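Local coordinates for protein sulfotransferase (Mus musculus, PDB 5X2B) that probably transfers a sulfonate group from the donor PAPS to an acceptor substrate, and here holds the spent nucleotide adenosine-3'-5'-diphosphate, at residues I9-M14 with V146-W151; I33-Y38 with K103-V108; S62-G67 with T86-E91. One frame throughout, in Å; residues are numbered along the deposited sequence. Where two conformers were deposited one is given.

Contact 1: residues I9-M14 with V146-W151; sequences IFFSTM and VVYGSW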
loop_
_atom_site.group_PDB
_atom_site.type_symbol
_atom_site.label_atom_id
_atom_site.label_comp_id
_atom_site.label_asym_id
_atom_site.label_seq_id
_atom_site.Cartn_x
_atom_site.Cartn_y
_atom_site.Cartn_z
ATOM N N ILE D 9 16.238 0.503 6.285
ATOM C CA ILE D 9 15.050 -0.174 5.863
ATOM C C ILE D 9 15.403 -0.834 4.593
ATOM O O ILE D 9 16.149 -0.306 3.817
ATOM C CB ILE D 9 13.938 0.809 5.590
ATOM C CG1 ILE D 9 13.299 1.230 6.901
ATOM C CG2 ILE D 9 12.889 0.169 4.731
ATOM C CD1 ILE D 9 12.670 2.608 6.863
ATOM N N PHE D 10 14.834 -1.993 4.368
ATOM C CA PHE D 10 15.104 -2.724 3.163
ATOM C C PHE D 10 14.256 -2.156 2.085
ATOM O O PHE D 10 13.087 -1.857 2.299
ATOM C CB PHE D 10 14.724 -4.169 3.345
ATOM C CG PHE D 10 15.768 -4.966 3.993
ATOM C CD1 PHE D 10 15.469 -5.786 5.070
ATOM C CD2 PHE D 10 17.054 -4.904 3.533
ATOM C CE1 PHE D 10 16.423 -6.522 5.661
ATOM C CE2 PHE D 10 18.038 -5.649 4.132
ATOM C CZ PHE D 10 17.722 -6.469 5.199
ATOM N N PHE D 11 14.866 -2.033 0.921
ATOM C CA PHE D 11 14.188 -1.656 -0.287
ATOM C C PHE D 11 14.677 -2.606 -1.338
ATOM O O PHE D 11 15.726 -3.178 -1.192
ATOM C CB PHE D 11 14.538 -0.229 -0.698
ATOM C CG PHE D 11 14.080 0.795 0.290
ATOM C CD1 PHE D 11 14.866 1.133 1.371
ATOM C CD2 PHE D 11 12.858 1.409 0.154
ATOM C CE1 PHE D 11 14.446 2.082 2.295
ATOM C CE2 PHE D 11 12.429 2.338 1.090
ATOM C CZ PHE D 11 13.236 2.668 2.164
ATOM N N SER D 12 13.908 -2.781 -2.390
ATOM C CA SER D 12 14.351 -3.572 -3.522
ATOM C C SER D 12 15.447 -2.865 -4.295
ATOM O O SER D 12 15.418 -1.659 -4.398
ATOM C CB SER D 12 13.169 -3.809 -4.466
ATOM O OG SER D 12 13.568 -4.637 -5.548
ATOM N N THR D 13 16.392 -3.595 -4.875
ATOM C CA THR D 13 17.470 -2.948 -5.632
ATOM C C THR D 13 16.958 -2.204 -6.884
ATOM O O THR D 13 17.661 -1.363 -7.445
ATOM C CB THR D 13 18.584 -3.957 -5.979
ATOM O OG1 THR D 13 18.025 -5.098 -6.647
ATOM C CG2 THR D 13 19.273 -4.397 -4.694
ATOM N N MET D 14 15.732 -2.516 -7.303
ATOM C CA MET D 14 15.028 -1.752 -8.349
ATOM C C MET D 14 14.679 -0.359 -7.834
ATOM O O MET D 14 14.402 0.549 -8.624
ATOM C CB MET D 14 13.718 -2.422 -8.787
ATOM C CG MET D 14 13.808 -3.884 -9.360
ATOM S SD MET D 14 12.410 -4.518 -10.420
ATOM C CE MET D 14 11.126 -4.990 -9.233
ATOM N N VAL D 146 11.953 -6.579 6.919
ATOM C CA VAL D 146 11.283 -6.983 5.689
ATOM C C VAL D 146 11.256 -5.771 4.770
ATOM O O VAL D 146 11.516 -4.642 5.224
ATOM C CB VAL D 146 9.848 -7.463 5.993
ATOM C CG1 VAL D 146 9.872 -8.843 6.556
ATOM C CG2 VAL D 146 9.150 -6.530 6.945
ATOM N N VAL D 147 10.971 -5.955 3.488
ATOM C CA VAL D 147 11.002 -4.784 2.628
ATOM C C VAL D 147 10.052 -3.756 3.215
ATOM O O VAL D 147 9.021 -4.128 3.792
ATOM C CB VAL D 147 10.628 -5.046 1.173
ATOM C CG1 VAL D 147 11.840 -5.472 0.397
ATOM C CG2 VAL D 147 9.487 -6.041 1.078
ATOM N N TYR D 148 10.420 -2.481 3.033
ATOM C CA TYR D 148 9.825 -1.292 3.696
ATOM C C TYR D 148 9.680 -1.320 5.203
ATOM O O TYR D 148 9.131 -0.388 5.763
ATOM C CB TYR D 148 8.484 -0.942 3.114
ATOM C CG TYR D 148 8.577 -0.735 1.638
ATOM C CD1 TYR D 148 8.820 0.529 1.097
ATOM C CD2 TYR D 148 8.479 -1.821 0.778
ATOM C CE1 TYR D 148 8.924 0.698 -0.278
ATOM C CE2 TYR D 148 8.571 -1.668 -0.567
ATOM C CZ TYR D 148 8.787 -0.422 -1.085
ATOM O OH TYR D 148 8.862 -0.344 -2.424
ATOM N N GLY D 149 10.171 -2.369 5.845
ATOM C CA GLY D 149 10.341 -2.386 7.292
ATOM C C GLY D 149 9.117 -2.603 8.177
ATOM O O GLY D 149 8.171 -3.335 7.829
ATOM N N SER D 150 9.133 -1.943 9.336
ATOM C CA SER D 150 8.162 -2.278 10.364
ATOM C C SER D 150 6.781 -1.783 10.013
ATOM O O SER D 150 6.529 -0.582 9.885
ATOM C CB SER D 150 8.562 -1.727 11.723
ATOM O OG SER D 150 7.552 -2.039 12.669
ATOM N N TRP D 151 5.876 -2.726 9.886
ATOM C CA TRP D 151 4.511 -2.370 9.682
ATOM C C TRP D 151 4.082 -1.397 10.793
ATOM O O TRP D 151 3.346 -0.457 10.538
ATOM C CB TRP D 151 3.718 -3.658 9.700
ATOM C CG TRP D 151 2.310 -3.491 9.494
ATOM C CD1 TRP D 151 1.634 -3.574 8.313
ATOM C CD2 TRP D 151 1.350 -3.245 10.499
ATOM N NE1 TRP D 151 0.319 -3.370 8.516
ATOM C CE2 TRP D 151 0.105 -3.150 9.857
ATOM C CE3 TRP D 151 1.427 -3.049 11.891
ATOM C CZ2 TRP D 151 -1.077 -2.879 10.557
ATOM C CZ3 TRP D 151 0.281 -2.755 12.590
ATOM C CH2 TRP D 151 -0.972 -2.700 11.935
HETATM O O HOH W 1 13.675 -3.622 6.430
#
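Phe10 and Tyr148 tie the N-terminal strand 9-11 to the loop that runs from helix 134-143 into helix 151-159. One direct backbone hydrogen bond joins the two segments, from Tyr148 N to Phe10 O at 2.8 Å; it is somewhat bent, with the donor lifted 24° out of the carbonyl plane. Val146 to Gly149 form a type II turn, closed by Gly149 N on Val146 O, and Tyr148 N lies within it.

The tight part lies around Tyr148. The CG2 branch of Ile9, anti to its own nitrogen, sits on the turn backbone, 3.5 Å from Tyr148 CA. Two residues on, CB of Phe11 leads off from the loop, yet the ring swings back (chi1 -64°) and sets its CD2-CE2 edge toward the face of the Tyr148 ring. This is an offset edge-to-face pair with centroids 5.5 Å apart and planes at 74°; its closest carbons are Phe11 CD2 and Tyr148 CE1, 4.0 Å apart. Both rings are buried, Phe11 also against His4 and Tyr6 of the neighbouring strand and Tyr148 against His87.

Toward the Phe10 ring the fit is looser and wetter. Phe10 CB rests 3.7 Å from Val146 O, and the ring, partly exposed, has Val146 N at its edge and a cation-pi partner in Lys5. Here a water lies between the backbones, accepting from Phe10 N at 2.9 Å and sitting 2.7 Å from Val146 O.

Val146 O thus accepts the turn's own N-H and probably a bond from the water. The polar links between strand and turn are all backbone or water, while the side chains add apolar and aromatic packing about Tyr148.

Contact 2: residues I33-Y38 with K103-V108; sequences IFLVSY and KIIYIV
The central parallel beta-sheet of the sulfotransferase fold, which is akin to that of the P-loop NTPases, has strands 33-37 and 103-108 side by side in its middle. Ile33-Ser37 lead into the loop that in this family wraps the 5'-phosphate of the nucleotide, and the two segments run in the same direction, 20° apart. Phe34 and Val36 turn their backbone N-H and C=O groups to the partner strand: Phe34 N donates to Lys103 O (3.0 Å), Phe34 O accepts from Ile105 N (2.8 Å) and Val36 O from Ile107 N (2.7 Å). A further bond, Val36 N to Ile105 O, is modelled too short for its length to be trusted.

On one face Leu35 and Ile105 lie alongside each other and point the same way, Leu35 CD2 touching Ile105 CD1 at 3.6 Å, against Leu46 of helix 43-52. The other face carries Phe34, Val36, Ile104 and Tyr106, and helix 151-159 packs on it through Trp158. There Val36 spreads its two branches: CG2 meets Ile104 CG2 at 3.7 Å, while CG1, anti to the backbone N (chi1 -167°), reaches CD2 of Tyr106 at 3.8 Å. The Tyr106 hydroxyl bonds to His154 ND1. Where the strands near the nucleotide, Ser37 CB abuts Ile107 CG2 at 3.5 Å.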
loop_
_atom_site.group_PDB
_atom_site.type_symbol
_atom_site.label_atom_id
_atom_site.label_comp_id
_atom_site.label_asym_id
_atom_site.label_seq_id
_atom_site.Cartn_x
_atom_site.Cartn_y
_atom_site.Cartn_z
ATOM N N ILE D 33 -2.338 13.076 -6.497
ATOM C CA ILE D 33 -2.911 12.200 -5.537
ATOM C C ILE D 33 -1.965 11.091 -5.185
ATOM O O ILE D 33 -1.380 10.455 -6.051
ATOM C CB ILE D 33 -4.085 11.498 -6.054
ATOM C CG1 ILE D 33 -5.227 12.466 -6.296
ATOM C CG2 ILE D 33 -4.539 10.580 -5.035
ATOM C CD1 ILE D 33 -6.117 12.018 -7.379
ATOM N N PHE D 34 -1.904 10.807 -3.896
ATOM C CA PHE D 34 -1.034 9.784 -3.388
ATOM C C PHE D 34 -1.769 8.631 -2.740
ATOM O O PHE D 34 -2.563 8.756 -1.782
ATOM C CB PHE D 34 -0.004 10.408 -2.464
ATOM C CG PHE D 34 1.112 11.101 -3.209
ATOM C CD1 PHE D 34 0.978 12.415 -3.635
ATOM C CD2 PHE D 34 2.288 10.425 -3.516
ATOM C CE1 PHE D 34 1.978 13.034 -4.339
ATOM C CE2 PHE D 34 3.313 11.065 -4.225
ATOM C CZ PHE D 34 3.143 12.365 -4.618
ATOM N N LEU D 35 -1.520 7.459 -3.287
ATOM C CA LEU D 35 -2.172 6.277 -2.747
ATOM C C LEU D 35 -1.188 5.491 -1.891
ATOM O O LEU D 35 -0.332 4.812 -2.415
ATOM C CB LEU D 35 -2.687 5.427 -3.897
ATOM C CG LEU D 35 -3.656 6.175 -4.791
ATOM C CD1 LEU D 35 -4.019 5.323 -6.017
ATOM C CD2 LEU D 35 -4.870 6.534 -3.954
ATOM N N VAL D 36 -1.310 5.549 -0.574
ATOM C CA VAL D 36 -0.229 5.003 0.214
ATOM C C VAL D 36 -0.615 3.771 0.998
ATOM O O VAL D 36 -1.737 3.618 1.436
ATOM C CB VAL D 36 0.317 6.070 1.127
ATOM C CG1 VAL D 36 1.669 5.625 1.746
ATOM C CG2 VAL D 36 0.436 7.366 0.322
ATOM N N SER D 37 0.346 2.878 1.140
ATOM C CA SER D 37 0.128 1.709 1.930
ATOM C C SER D 37 1.430 1.088 2.414
ATOM O O SER D 37 2.497 1.227 1.815
ATOM C CB SER D 37 -0.624 0.678 1.105
ATOM O OG SER D 37 0.159 0.343 -0.026
ATOM N N TYR D 38 1.291 0.351 3.501
ATOM C CA TYR D 38 2.273 -0.648 3.826
ATOM C C TYR D 38 1.981 -1.822 2.957
ATOM O O TYR D 38 0.826 -2.150 2.736
ATOM C CB TYR D 38 2.155 -1.098 5.248
ATOM C CG TYR D 38 3.287 -1.975 5.595
ATOM C CD1 TYR D 38 4.478 -1.431 5.970
ATOM C CD2 TYR D 38 3.168 -3.359 5.525
ATOM C CE1 TYR D 38 5.542 -2.212 6.319
ATOM C CE2 TYR D 38 4.210 -4.171 5.871
ATOM C CZ TYR D 38 5.407 -3.586 6.273
ATOM O OH TYR D 38 6.477 -4.345 6.612
ATOM N N LYS D 103 -3.723 15.355 -1.784
ATOM C CA LYS D 103 -4.564 14.320 -1.218
ATOM C C LYS D 103 -3.791 13.057 -0.984
ATOM O O LYS D 103 -3.029 12.620 -1.842
ATOM C CB LYS D 103 -5.741 13.978 -2.141
ATOM C CG LYS D 103 -6.764 15.052 -2.246
ATOM C CD LYS D 103 -7.820 15.017 -1.151
ATOM C CE LYS D 103 -8.817 16.136 -1.434
ATOM N NZ LYS D 103 -9.843 16.346 -0.390
ATOM N N ILE D 104 -4.012 12.473 0.190
ATOM C CA ILE D 104 -3.406 11.199 0.553
ATOM C C ILE D 104 -4.450 10.194 0.944
ATOM O O ILE D 104 -5.277 10.464 1.793
ATOM C CB ILE D 104 -2.538 11.238 1.816
ATOM C CG1 ILE D 104 -1.651 12.473 1.872
ATOM C CG2 ILE D 104 -1.733 9.937 1.879
ATOM C CD1 ILE D 104 -0.581 12.480 0.810
ATOM N N ILE D 105 -4.353 9.028 0.335
ATOM C CA ILE D 105 -5.147 7.902 0.697
ATOM C C ILE D 105 -4.246 6.799 1.205
ATOM O O ILE D 105 -3.417 6.245 0.453
ATOM C CB ILE D 105 -5.878 7.345 -0.511
ATOM C CG1 ILE D 105 -6.898 8.353 -0.997
ATOM C CG2 ILE D 105 -6.569 6.031 -0.131
ATOM C CD1 ILE D 105 -7.664 7.863 -2.198
ATOM N N TYR D 106 -4.404 6.481 2.490
ATOM C CA TYR D 106 -3.521 5.513 3.160
ATOM C C TYR D 106 -4.327 4.273 3.437
ATOM O O TYR D 106 -5.256 4.317 4.254
ATOM C CB TYR D 106 -2.932 6.063 4.476
ATOM C CG TYR D 106 -1.929 5.114 5.119
ATOM C CD1 TYR D 106 -2.325 4.226 6.105
ATOM C CD2 TYR D 106 -0.610 5.095 4.733
ATOM C CE1 TYR D 106 -1.422 3.344 6.678
ATOM C CE2 TYR D 106 0.278 4.226 5.266
ATOM C CZ TYR D 106 -0.125 3.353 6.244
ATOM O OH TYR D 106 0.744 2.474 6.829
ATOM N N ILE D 107 -3.997 3.175 2.752
ATOM C CA ILE D 107 -4.723 1.955 3.014
ATOM C C ILE D 107 -3.965 1.027 3.998
ATOM O O ILE D 107 -2.779 0.791 3.872
ATOM C CB ILE D 107 -5.221 1.307 1.695
ATOM C CG1 ILE D 107 -6.026 0.061 2.047
ATOM C CG2 ILE D 107 -4.082 1.119 0.671
ATOM C CD1 ILE D 107 -6.907 -0.435 0.915
ATOM N N VAL D 108 -4.673 0.586 5.032
ATOM C CA VAL D 108 -4.110 -0.218 6.124
ATOM C C VAL D 108 -4.854 -1.538 6.380
ATOM O O VAL D 108 -6.073 -1.597 6.263
ATOM C CB VAL D 108 -4.164 0.550 7.423
ATOM C CG1 VAL D 108 -5.559 0.606 7.900
ATOM C CG2 VAL D 108 -3.268 -0.099 8.445
#

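Contact 3: residues S62-G67 with T86-E91; sequences SPIELG and THLNYE. With CA (calcium ion), chain B.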
loop_
_atom_site.group_PDB
_atom_site.type_symbol
_atom_site.label_atom_id
_atom_site.label_comp_id
_atom_site.label_asym_id
_atom_site.label_seq_id
_atom_site.Cartn_x
_atom_site.Cartn_y
_atom_site.Cartn_z
ATOM N N SER D 62 3.724 4.854 -12.237
ATOM C CA SER D 62 4.591 3.836 -11.665
ATOM C C SER D 62 4.878 4.284 -10.212
ATOM O O SER D 62 4.801 5.470 -9.917
ATOM C CB SER D 62 5.873 3.770 -12.526
ATOM O OG SER D 62 5.961 2.528 -13.224
ATOM N N PRO D 63 5.202 3.356 -9.299
ATOM C CA PRO D 63 5.654 3.766 -7.962
ATOM C C PRO D 63 6.707 4.907 -7.929
ATOM O O PRO D 63 7.676 4.882 -8.700
ATOM C CB PRO D 63 6.295 2.498 -7.440
ATOM C CG PRO D 63 5.560 1.425 -8.093
ATOM C CD PRO D 63 5.179 1.895 -9.440
ATOM N N ILE D 64 6.547 5.879 -7.030
ATOM C CA ILE D 64 7.468 7.023 -6.992
ATOM C C ILE D 64 8.829 6.620 -6.496
ATOM O O ILE D 64 9.789 7.368 -6.642
ATOM C CB ILE D 64 7.037 8.117 -6.007
ATOM C CG1 ILE D 64 7.868 9.385 -6.204
ATOM C CG2 ILE D 64 7.266 7.658 -4.548
ATOM C CD1 ILE D 64 7.602 10.513 -5.168
ATOM N N GLU D 65 8.924 5.466 -5.857
ATOM C CA GLU D 65 10.229 5.021 -5.434
ATOM C C GLU D 65 10.741 3.906 -6.307
ATOM O O GLU D 65 11.713 3.286 -5.968
ATOM C CB GLU D 65 10.224 4.593 -3.980
ATOM C CG GLU D 65 9.414 3.345 -3.665
ATOM C CD GLU D 65 7.934 3.617 -3.551
ATOM O OE1 GLU D 65 7.535 4.762 -3.828
ATOM O OE2 GLU D 65 7.179 2.683 -3.196
ATOM N N LEU D 66 10.139 3.683 -7.462
ATOM C CA LEU D 66 10.666 2.688 -8.382
ATOM C C LEU D 66 11.737 3.300 -9.296
ATOM O O LEU D 66 11.432 4.187 -10.072
ATOM C CB LEU D 66 9.500 2.098 -9.172
ATOM C CG LEU D 66 9.773 1.091 -10.283
ATOM C CD1 LEU D 66 10.489 -0.089 -9.732
ATOM C CD2 LEU D 66 8.489 0.610 -10.947
ATOM N N GLY D 67 13.005 2.880 -9.135
ATOM C CA GLY D 67 14.073 3.146 -10.111
ATOM C C GLY D 67 15.203 4.177 -9.893
ATOM O O GLY D 67 15.633 4.426 -8.753
ATOM N N THR D 86 2.988 4.625 -3.562
ATOM C CA THR D 86 4.232 4.517 -2.863
ATOM C C THR D 86 4.024 3.656 -1.635
ATOM O O THR D 86 2.903 3.455 -1.208
ATOM C CB THR D 86 4.666 5.884 -2.429
ATOM O OG1 THR D 86 5.925 5.758 -1.798
ATOM C CG2 THR D 86 3.651 6.487 -1.448
ATOM N N HIS D 87 5.094 3.130 -1.072
ATOM C CA HIS D 87 4.984 2.437 0.209
ATOM C C HIS D 87 5.800 3.244 1.187
ATOM O O HIS D 87 6.208 2.769 2.216
ATOM C CB HIS D 87 5.568 1.033 0.116
ATOM C CG HIS D 87 4.782 0.088 -0.730
ATOM N ND1 HIS D 87 3.435 -0.174 -0.495
ATOM C CD2 HIS D 87 5.123 -0.669 -1.784
ATOM C CE1 HIS D 87 3.002 -1.039 -1.387
ATOM N NE2 HIS D 87 4.020 -1.366 -2.197
ATOM N N LEU D 88 6.079 4.484 0.858
ATOM C CA LEU D 88 7.038 5.196 1.697
ATOM C C LEU D 88 6.459 5.486 3.045
ATOM O O LEU D 88 5.301 5.781 3.174
ATOM C CB LEU D 88 7.436 6.518 1.083
ATOM C CG LEU D 88 8.337 6.369 -0.108
ATOM C CD1 LEU D 88 8.540 7.702 -0.768
ATOM C CD2 LEU D 88 9.628 5.811 0.382
ATOM N N ASN D 89 7.269 5.449 4.073
ATOM C CA ASN D 89 6.760 5.880 5.346
ATOM C C ASN D 89 6.565 7.365 5.268
ATOM O O ASN D 89 6.857 7.971 4.272
ATOM C CB ASN D 89 7.769 5.626 6.442
ATOM C CG ASN D 89 8.930 6.557 6.357
ATOM O OD1 ASN D 89 8.814 7.666 5.855
ATOM N ND2 ASN D 89 10.060 6.112 6.837
ATOM N N TYR D 90 6.144 7.956 6.359
ATOM C CA TYR D 90 5.909 9.344 6.363
ATOM C C TYR D 90 7.150 10.116 6.182
ATOM O O TYR D 90 7.201 11.102 5.481
ATOM C CB TYR D 90 5.368 9.753 7.681
ATOM C CG TYR D 90 4.875 11.130 7.494
ATOM C CD1 TYR D 90 3.689 11.348 6.805
ATOM C CD2 TYR D 90 5.617 12.215 7.909
ATOM C CE1 TYR D 90 3.245 12.585 6.564
ATOM C CE2 TYR D 90 5.159 13.483 7.702
ATOM C CZ TYR D 90 3.979 13.667 7.012
ATOM O OH TYR D 90 3.489 14.932 6.782
ATOM N N GLU D 91 8.196 9.665 6.835
ATOM C CA GLU D 91 9.426 10.405 6.868
ATOM C C GLU D 91 10.065 10.542 5.518
ATOM O O GLU D 91 10.642 11.553 5.193
ATOM C CB GLU D 91 10.365 9.700 7.800
ATOM C CG GLU D 91 9.896 9.801 9.203
ATOM C CD GLU D 91 8.764 8.821 9.615
ATOM O OE1 GLU D 91 8.725 7.661 9.096
ATOM O OE2 GLU D 91 7.919 9.246 10.481
HETATM CA CA CA B . 12.451 12.992 4.367
HETATM O O HOH W 2 10.459 14.299 3.407
HETATM O O HOH W 3 13.696 11.643 6.000
#
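Glu65 spends its whole carboxylate on the start of the other segment, and both partners meet it from above its plane rather than within it. Thr86 OG1 donates to OE1 of Glu65 at 2.8 Å, 47° out of the plane, and the backbone N of His87 donates to OE2 of Glu65 at 3.0 Å, 39° out. The acid reaches them by a folded chain: chi1 of 67° tucks CG between the backbone N and carbonyl carbon, a second bend follows at chi2, and the Glu65 side chain crosses that of Thr86 at about a right angle. Glu65 itself sits in a type I turn from Pro63 to Leu66.

Thr86 OG1 works in both directions. While donating to Glu65, it accepts from Leu88 N at 2.9 Å, which makes an ST turn just as strand 81-86 ends. Beside this polar cluster Ile64 runs alongside Thr86, its CG2 3.6 Å from Thr86 OG1 and 4.0 Å from Leu88 CD1, so apolar carbons flank the bonds. The His87 ring has Ser37 O as partner at ND1 and rests edge-to-face with Tyr148.

Farther along the second segment, Glu91 O binds a calcium ion at 2.5 Å, together with two waters.

Each carboxylate oxygen accepts a hydrogen bond from a buried partner, which is consistent with an ionised Glu65. The acid thereby ties down the Thr86 hydroxyl and the His87 backbone, which probably helps to place the His87 ring, whose side chain lies about 5 Å from the bound nucleotide.

Overall arrangement
The three contacts meet around the nucleotide-facing end of the central sheet. Contact 2 pairs two strands in its middle, and its centre lies about 11 Å from that of contact 3 and about 17 Å from that of contact 1. Ser37 O to His87 ND1, 2.9 Å, couples contacts 2 and 3, and the side chains of both residues lie about 5 Å from the bound adenosine-3'-5'-diphosphate. Contact 1, about 11 Å from contact 3 between centres, joins it where Tyr148 CE1 packs 3.4 Å from His87 CB. Between contacts 1 and 2, Tyr38 OH lies close to Gly149 O, probably hydrogen-bonded although modelled very short. The Tyr148 side chain stays about 10 Å from the nucleotide.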